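Side-chain contact in EchA16_2 (Mycobacterium avium subsp. paratuberculosis, PDB 3QYR), which probably catalyses the reversible addition of water across the double bond of enoyl-CoA thioesters, as an enoyl-CoA hydratase of the crotonase family: residues L10-E15 with R19-N24. Numbering follows the deposited sequence.
Sequences LLSNTE and RTLTLN
Leu10 meets Leu21 and Leu23 on the inward face of an antiparallel pair of strands. With its CG anti to the backbone N (chi1 -178°), Leu10 swings over the neighbouring strand and sets CD1 3.7 Å from Thr22 O; its methyl contacts are looser, CD1 to CD2 of Leu23 at 4.3 Å and CD2 to CD2 of Leu21 at 4.4 Å. Helix 34-49 packs against this leucine cluster through Leu36, Phe40 and Ala43. Leu11 illustrates the other face: its backbone exchanges two hydrogen bonds with Thr22, Leu11 N to Thr22 O and Thr22 N to Leu11 O, both 2.9 Å, while its isobutyl group lies aslant against the amide of Asn24, CG 3.9 Å from ND2. That nitrogen donates to the carbonyl of Glu8. Ser12 returns to the face of Leu10 and Leu21, where CB and OG rest on CD2 of Leu21 and OG also touches CD of Arg19. Asn13 forms the second hydrogen-bonded pair, with Thr20, the bond from Thr20 N to Asn13 O being nearly linear. Thr14 makes the side-chain hydrogen bond of the pair. Arg19 bends at chi3 (-59°) and directs NE at Thr14 OG1, 3.0 Å away and in the guanidinium plane; NH2 adds a weak bond to the same oxygen. A salt bridge from NH2 to Asp50 further fixes the guanidinium. Strand 18-23 also bonds to strand 55-60, whereas 10-15 is outermost in its sheet within the chain: this is the N-terminal β-hairpin that opens the crotonase fold.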
loop_
_atom_site.group_PDB
_atom_site.type_symbol
_atom_site.label_atom_id
_atom_site.label_comp_id
_atom_site.label_asym_id
_atom_site.label_seq_id
_atom_site.Cartn_x
_atom_site.Cartn_y
_atom_site.Cartn_z
ATOM N N LEU A 10 20.427 -33.921 5.179
ATOM C CA LEU A 10 19.440 -33.311 6.043
ATOM C C LEU A 10 18.917 -34.364 7.032
ATOM O O LEU A 10 18.424 -35.399 6.632
ATOM C CB LEU A 10 18.283 -32.780 5.211
ATOM C CG LEU A 10 17.213 -32.083 6.041
ATOM C CD1 LEU A 10 17.651 -30.681 6.327
ATOM C CD2 LEU A 10 15.845 -32.104 5.364
ATOM N N LEU A 11 19.007 -34.080 8.327
ATOM C CA LEU A 11 18.405 -34.930 9.330
ATOM C C LEU A 11 17.005 -34.435 9.608
ATOM O O LEU A 11 16.740 -33.236 9.597
ATOM C CB LEU A 11 19.222 -34.923 10.617
ATOM C CG LEU A 11 20.627 -35.491 10.487
ATOM C CD1 LEU A 11 21.345 -35.534 11.858
ATOM C CD2 LEU A 11 20.594 -36.896 9.797
ATOM N N SER A 12 16.107 -35.381 9.845
ATOM C CA SER A 12 14.745 -35.096 10.280
ATOM C C SER A 12 14.423 -35.981 11.469
ATOM O O SER A 12 14.625 -37.187 11.406
ATOM C CB SER A 12 13.757 -35.381 9.147
ATOM O OG SER A 12 12.406 -35.225 9.593
ATOM N N ASN A 13 13.936 -35.387 12.554
ATOM C CA ASN A 13 13.462 -36.163 13.697
ATOM C C ASN A 13 12.237 -35.521 14.313
ATOM O O ASN A 13 12.122 -34.298 14.338
ATOM C CB ASN A 13 14.553 -36.301 14.756
ATOM C CG ASN A 13 14.160 -37.287 15.882
ATOM O OD1 ASN A 13 14.023 -38.485 15.641
ATOM N ND2 ASN A 13 13.957 -36.767 17.104
ATOM N N THR A 14 11.345 -36.360 14.828
ATOM C CA THR A 14 10.018 -35.954 15.235
ATOM C C THR A 14 9.713 -36.527 16.612
ATOM O O THR A 14 9.644 -37.714 16.787
ATOM C CB THR A 14 8.944 -36.424 14.225
ATOM O OG1 THR A 14 9.348 -36.075 12.889
ATOM C CG2 THR A 14 7.619 -35.757 14.535
ATOM N N GLU A 15 9.496 -35.645 17.569
ATOM C CA GLU A 15 9.361 -35.982 18.974
ATOM C C GLU A 15 8.165 -35.174 19.498
ATOM O O GLU A 15 8.210 -33.947 19.575
ATOM C CB GLU A 15 10.668 -35.553 19.675
ATOM C CG GLU A 15 11.034 -36.277 20.931
ATOM C CD GLU A 15 12.291 -35.699 21.650
ATOM O OE1 GLU A 15 13.062 -34.885 21.077
ATOM O OE2 GLU A 15 12.513 -36.074 22.820
ATOM N N ARG A 19 8.881 -31.460 14.956
ATOM C CA ARG A 19 9.853 -32.002 13.986
ATOM C C ARG A 19 11.056 -31.095 13.864
ATOM O O ARG A 19 10.916 -29.907 13.588
ATOM C CB ARG A 19 9.214 -32.171 12.616
ATOM C CG ARG A 19 10.205 -32.502 11.505
ATOM C CD ARG A 19 9.530 -33.035 10.269
ATOM N NE ARG A 19 8.782 -34.235 10.615
ATOM C CZ ARG A 19 7.828 -34.775 9.868
ATOM N NH1 ARG A 19 7.512 -34.234 8.709
ATOM N NH2 ARG A 19 7.181 -35.867 10.292
ATOM N N THR A 20 12.241 -31.666 14.054
ATOM C CA THR A 20 13.489 -30.889 13.986
ATOM C C THR A 20 14.196 -31.246 12.710
ATOM O O THR A 20 14.428 -32.422 12.465
ATOM C CB THR A 20 14.452 -31.178 15.185
ATOM O OG1 THR A 20 13.791 -30.914 16.436
ATOM C CG2 THR A 20 15.709 -30.355 15.068
ATOM N N LEU A 21 14.530 -30.233 11.917
ATOM C CA LEU A 21 15.245 -30.395 10.653
ATOM C C LEU A 21 16.678 -29.834 10.786
ATOM O O LEU A 21 16.880 -28.632 10.925
ATOM C CB LEU A 21 14.507 -29.678 9.506
ATOM C CG LEU A 21 13.055 -30.061 9.146
ATOM C CD1 LEU A 21 12.441 -29.070 8.104
ATOM C CD2 LEU A 21 12.911 -31.515 8.652
ATOM N N THR A 22 17.671 -30.710 10.707
ATOM C CA THR A 22 19.063 -30.310 10.919
ATOM C C THR A 22 19.825 -30.358 9.621
ATOM O O THR A 22 20.036 -31.451 9.091
ATOM C CB THR A 22 19.762 -31.215 11.946
ATOM O OG1 THR A 22 18.995 -31.243 13.153
ATOM C CG2 THR A 22 21.130 -30.675 12.270
ATOM N N LEU A 23 20.225 -29.180 9.117
ATOM C CA LEU A 23 21.107 -29.084 7.929
ATOM C C LEU A 23 22.394 -29.809 8.317
ATOM O O LEU A 23 22.991 -29.489 9.343
ATOM C CB LEU A 23 21.398 -27.614 7.534
ATOM C CG LEU A 23 20.254 -26.619 7.177
ATOM C CD1 LEU A 23 20.745 -25.189 7.170
ATOM C CD2 LEU A 23 19.569 -26.910 5.836
ATOM N N ASN A 24 22.808 -30.801 7.545
ATOM C CA ASN A 24 23.836 -31.737 8.011
ATOM C C ASN A 24 24.943 -32.017 6.985
ATOM O O ASN A 24 25.127 -33.145 6.520
ATOM C CB ASN A 24 23.180 -33.035 8.450
ATOM C CG ASN A 24 24.108 -33.919 9.257
ATOM O OD1 ASN A 24 24.761 -33.458 10.194
ATOM N ND2 ASN A 24 24.163 -35.202 8.907
#